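Cupin domain protein (Microcystis aeruginosa DIANCHI905, PDB 5ZBF) is a bicupin isomerase, AerE, that binds iron(II) and 4-hydroxyphenylpyruvic acid and acts in making the Choi moiety of aeruginosins. Local coordinates at residues E20-Q23 with I28-L31; G193-S196 with D200-L203. All blocks are in the same frame, centred on the assembly; numbering follows the deposited sequence.

Contact 1: residues E20-Q23 with I28-L31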
loop_
_atom_site.group_PDB
_atom_site.type_symbol
_atom_site.label_atom_id
_atom_site.label_comp_id
_atom_site.label_asym_id
_atom_site.label_seq_id
_atom_site.Cartn_x
_atom_site.Cartn_y
_atom_site.Cartn_z
ATOM N N GLU A 20 8.734 3.010 -8.410
ATOM C CA GLU A 20 8.050 4.278 -8.654
ATOM C C GLU A 20 7.787 4.872 -7.275
ATOM O O GLU A 20 7.012 4.313 -6.486
ATOM C CB GLU A 20 6.738 4.061 -9.415
ATOM C CG GLU A 20 6.935 3.574 -10.852
ATOM C CD GLU A 20 7.574 4.592 -11.800
ATOM O OE1 GLU A 20 7.570 5.817 -11.529
ATOM O OE2 GLU A 20 8.081 4.159 -12.861
ATOM N N VAL A 21 8.443 5.991 -6.990
ATOM C CA VAL A 21 8.507 6.527 -5.630
ATOM C C VAL A 21 7.619 7.768 -5.516
ATOM O O VAL A 21 7.797 8.739 -6.255
ATOM C CB VAL A 21 9.949 6.893 -5.234
ATOM C CG1 VAL A 21 9.959 7.468 -3.828
ATOM C CG2 VAL A 21 10.853 5.667 -5.326
ATOM N N PHE A 22 6.665 7.720 -4.591
ATOM C CA PHE A 22 5.713 8.799 -4.409
ATOM C C PHE A 22 5.873 9.396 -3.009
ATOM O O PHE A 22 5.861 8.666 -2.013
ATOM C CB PHE A 22 4.277 8.304 -4.481
ATOM C CG PHE A 22 3.876 7.571 -5.742
ATOM C CD1 PHE A 22 2.994 8.157 -6.645
ATOM C CD2 PHE A 22 4.259 6.257 -5.961
ATOM C CE1 PHE A 22 2.551 7.463 -7.756
ATOM C CE2 PHE A 22 3.813 5.557 -7.073
ATOM C CZ PHE A 22 2.960 6.161 -7.972
ATOM N N GLN A 23 5.947 10.717 -2.927
ATOM C CA GLN A 23 6.055 11.398 -1.638
ATOM C C GLN A 23 4.661 11.746 -1.148
ATOM O O GLN A 23 3.901 12.352 -1.888
ATOM C CB GLN A 23 6.892 12.669 -1.771
ATOM C CG GLN A 23 7.330 13.264 -0.438
ATOM C CD GLN A 23 8.357 12.400 0.279
ATOM O OE1 GLN A 23 9.375 12.011 -0.303
ATOM N NE2 GLN A 23 8.098 12.101 1.550
ATOM N N ILE A 28 6.683 7.831 2.489
ATOM C CA ILE A 28 7.019 7.459 1.121
ATOM C C ILE A 28 6.242 6.200 0.752
ATOM O O ILE A 28 6.279 5.203 1.479
ATOM C CB ILE A 28 8.528 7.188 0.981
ATOM C CG1 ILE A 28 9.330 8.462 1.252
ATOM C CG2 ILE A 28 8.848 6.640 -0.401
ATOM C CD1 ILE A 28 10.738 8.185 1.730
ATOM N N PHE A 29 5.536 6.256 -0.372
ATOM C CA PHE A 29 4.871 5.095 -0.936
ATOM C C PHE A 29 5.612 4.739 -2.212
ATOM O O PHE A 29 5.897 5.622 -3.026
ATOM C CB PHE A 29 3.405 5.422 -1.253
ATOM C CG PHE A 29 2.660 4.305 -1.946
ATOM C CD1 PHE A 29 1.884 3.413 -1.219
ATOM C CD2 PHE A 29 2.744 4.132 -3.328
ATOM C CE1 PHE A 29 1.212 2.375 -1.846
ATOM C CE2 PHE A 29 2.088 3.092 -3.957
ATOM C CZ PHE A 29 1.291 2.225 -3.221
ATOM N N GLN A 30 5.915 3.463 -2.399
ATOM C CA GLN A 30 6.528 3.028 -3.652
ATOM C C GLN A 30 5.896 1.788 -4.248
ATOM O O GLN A 30 5.517 0.869 -3.539
ATOM C CB GLN A 30 8.043 2.832 -3.479
ATOM C CG GLN A 30 8.430 1.795 -2.446
ATOM C CD GLN A 30 9.896 1.882 -2.021
ATOM O OE1 GLN A 30 10.484 2.955 -1.999
ATOM N NE2 GLN A 30 10.470 0.751 -1.664
ATOM N N LEU A 31 5.768 1.784 -5.573
ATOM C CA LEU A 31 5.438 0.578 -6.306
ATOM C C LEU A 31 6.765 -0.038 -6.741
ATOM O O LEU A 31 7.656 0.684 -7.204
ATOM C CB LEU A 31 4.577 0.902 -7.532
ATOM C CG LEU A 31 3.192 1.499 -7.316
ATOM C CD1 LEU A 31 2.599 1.960 -8.641
ATOM C CD2 LEU A 31 2.281 0.496 -6.629
#

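Contact 2: residues G193-S196 with D200-L203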
loop_
_atom_site.group_PDB
_atom_site.type_symbol
_atom_site.label_atom_id
_atom_site.label_comp_id
_atom_site.label_asym_id
_atom_site.label_seq_id
_atom_site.Cartn_x
_atom_site.Cartn_y
_atom_site.Cartn_z
ATOM N N GLY A 193 -15.505 9.682 -4.103
ATOM C CA GLY A 193 -15.109 8.925 -5.273
ATOM C C GLY A 193 -16.298 8.336 -5.981
ATOM O O GLY A 193 -17.400 8.285 -5.438
ATOM N N TYR A 194 -16.079 7.889 -7.205
ATOM C CA TYR A 194 -17.170 7.362 -7.999
ATOM C C TYR A 194 -16.622 6.402 -9.043
ATOM O O TYR A 194 -15.739 6.767 -9.831
ATOM C CB TYR A 194 -17.933 8.537 -8.629
ATOM C CG TYR A 194 -18.930 8.193 -9.710
ATOM C CD1 TYR A 194 -19.740 7.056 -9.622
ATOM C CD2 TYR A 194 -19.117 9.048 -10.790
ATOM C CE1 TYR A 194 -20.660 6.755 -10.615
ATOM C CE2 TYR A 194 -20.043 8.765 -11.779
ATOM C CZ TYR A 194 -20.811 7.617 -11.688
ATOM O OH TYR A 194 -21.732 7.348 -12.673
ATOM N N ASN A 195 -17.124 5.171 -9.007
ATOM C CA ASN A 195 -16.823 4.185 -10.025
ATOM C C ASN A 195 -17.829 4.299 -11.161
ATOM O O ASN A 195 -18.907 3.699 -11.113
ATOM C CB ASN A 195 -16.826 2.770 -9.449
ATOM C CG ASN A 195 -16.461 1.719 -10.492
ATOM O OD1 ASN A 195 -16.176 2.045 -11.646
ATOM N ND2 ASN A 195 -16.470 0.459 -10.091
ATOM N N SER A 196 -17.470 5.081 -12.173
ATOM C CA SER A 196 -18.327 5.281 -13.343
ATOM C C SER A 196 -18.083 4.226 -14.429
ATOM O O SER A 196 -18.623 4.336 -15.522
ATOM C CB SER A 196 -18.091 6.672 -13.932
ATOM O OG SER A 196 -16.724 6.855 -14.219
ATOM N N ASP A 200 -16.265 -3.922 -11.476
ATOM C CA ASP A 200 -15.970 -3.767 -10.067
ATOM C C ASP A 200 -14.473 -3.520 -9.942
ATOM O O ASP A 200 -13.673 -4.203 -10.585
ATOM C CB ASP A 200 -16.412 -5.017 -9.309
ATOM C CG ASP A 200 -17.879 -5.357 -9.565
ATOM O OD1 ASP A 200 -18.680 -4.413 -9.743
ATOM O OD2 ASP A 200 -18.225 -6.556 -9.619
ATOM N N ILE A 201 -14.116 -2.510 -9.152
ATOM C CA ILE A 201 -12.740 -2.040 -9.035
ATOM C C ILE A 201 -12.162 -2.465 -7.691
ATOM O O ILE A 201 -12.773 -2.246 -6.651
ATOM C CB ILE A 201 -12.670 -0.504 -9.193
ATOM C CG1 ILE A 201 -12.987 -0.130 -10.650
ATOM C CG2 ILE A 201 -11.304 0.033 -8.772
ATOM C CD1 ILE A 201 -13.013 1.352 -10.915
ATOM N N ASN A 202 -10.983 -3.079 -7.727
ATOM C CA ASN A 202 -10.283 -3.470 -6.515
ATOM C C ASN A 202 -9.419 -2.308 -6.023
ATOM O O ASN A 202 -8.497 -1.885 -6.714
ATOM C CB ASN A 202 -9.444 -4.723 -6.778
ATOM C CG ASN A 202 -10.304 -5.937 -7.101
ATOM O OD1 ASN A 202 -11.011 -6.441 -6.231
ATOM N ND2 ASN A 202 -10.257 -6.412 -8.352
ATOM N N LEU A 203 -9.752 -1.792 -4.842
ATOM C CA LEU A 203 -9.082 -0.641 -4.247
ATOM C C LEU A 203 -8.324 -1.088 -3.021
ATOM O O LEU A 203 -8.820 -1.910 -2.255
ATOM C CB LEU A 203 -10.097 0.440 -3.865
ATOM C CG LEU A 203 -9.509 1.704 -3.215
ATOM C CD1 LEU A 203 -10.224 2.963 -3.682
ATOM C CD2 LEU A 203 -9.535 1.593 -1.700
#

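Contact 1: residues E20-Q23 with I28-L31
F22 and F29 lie side by side on one face of an antiparallel pair of strands and form the tight side of the contact. The edge of F29 points at the face of F22 in an offset edge-to-face pair, centroids 5.8 Å apart and planes at 69°. The closest ring atoms are F22 CD2 and F29 CD2, at 3.7 Å. F22 CG stands beside its own backbone N (chi1 -57°), which swings the ring back along the strand until CE2 meets L31 CD1. Beneath the rings, F22 N donates to F29 O over 2.7 Å and F29 N returns a bond to F22 O; E20 and L31 make the second such pair. These strands are the hairpin 17-24/27-34 of the N-terminal cupin domain, and F97 and F160 pack around F29. Replacing F22 by an alanine would probably open a gap beside the F29 edge and remove the contact with L31 CD1. The other face is looser. V21 CG1 touches I28 CG2 at 3.7 Å, and the exposed Q23 folds its amide, whose NE2 bonds to Q25 O, near I28 CG1. On that face Q30 is buried, its NE2 hydrogen-bonded to D98 and to the bound 4-hydroxyphenylpyruvic acid.

Contact 2: residues G193-S196 with D200-L203
N195 and I201 come nearest in backbone, yet their CA atoms are 7.5 Å apart, too far for strand pairing: N195 is the first residue past strand 190-194, and I201 opens strand 201-208. Side chains bridge the separation. N195 CG lies anti to the backbone N (chi1 -178°), carrying the carboxamide across to the I201 side chain, which it crosses obliquely. The end of the isoleucine does most of the touching: CD1 lies 3.3 Å from N195 OD1 and 3.5 Å from N195 CG, while I201 CG1 sits 3.6 Å from N195 ND2. I201 CG1 is anti to its carbonyl carbon and chi2 is extended (177°), which extends CD1 toward the N195 amide. This is packing of methyl and methylene against a polar group, and the buried amide finds its hydrogen bonds in the chain around it. OD1 is bonded to S197 OG, in the turn linking the two segments; ND2 bonds to Q199 O in that turn and to I142 O at the end of strand 135-142. The contact lies in the C-terminal cupin domain, where a turn carries the chain from one sheet of the beta-barrel to the other. L166 lies against both N195 and I201, and I161 adds to the cover of I201. The D200 side chain sets off away from N195, although its CA is 4.3 Å from N195 ND2; its OD1 is bonded to S144 N.

Contact 1 comes first along the chain and contact 2 follows close to the C-terminus; their centres are about 22 Å apart, and their nearest atoms about 10 Å, without touching. They fall in the two cupin domains of this single-chain bicupin. Residues 20-23 and 28-31 pair neighbouring strands beside the ligand site, whereas 193-196 and 200-203 join the end of a four-stranded sheet, in strand 190-194, to strand 201-208, which pairs with 135-142 and 156-161. F160, on strand 156-161, reaches F29 of contact 1, while I161, next along, covers I201 of contact 2. The bound iron(II) and 4-hydroxyphenylpyruvic acid lie on the contact 1 side, held by N-terminal domain residues.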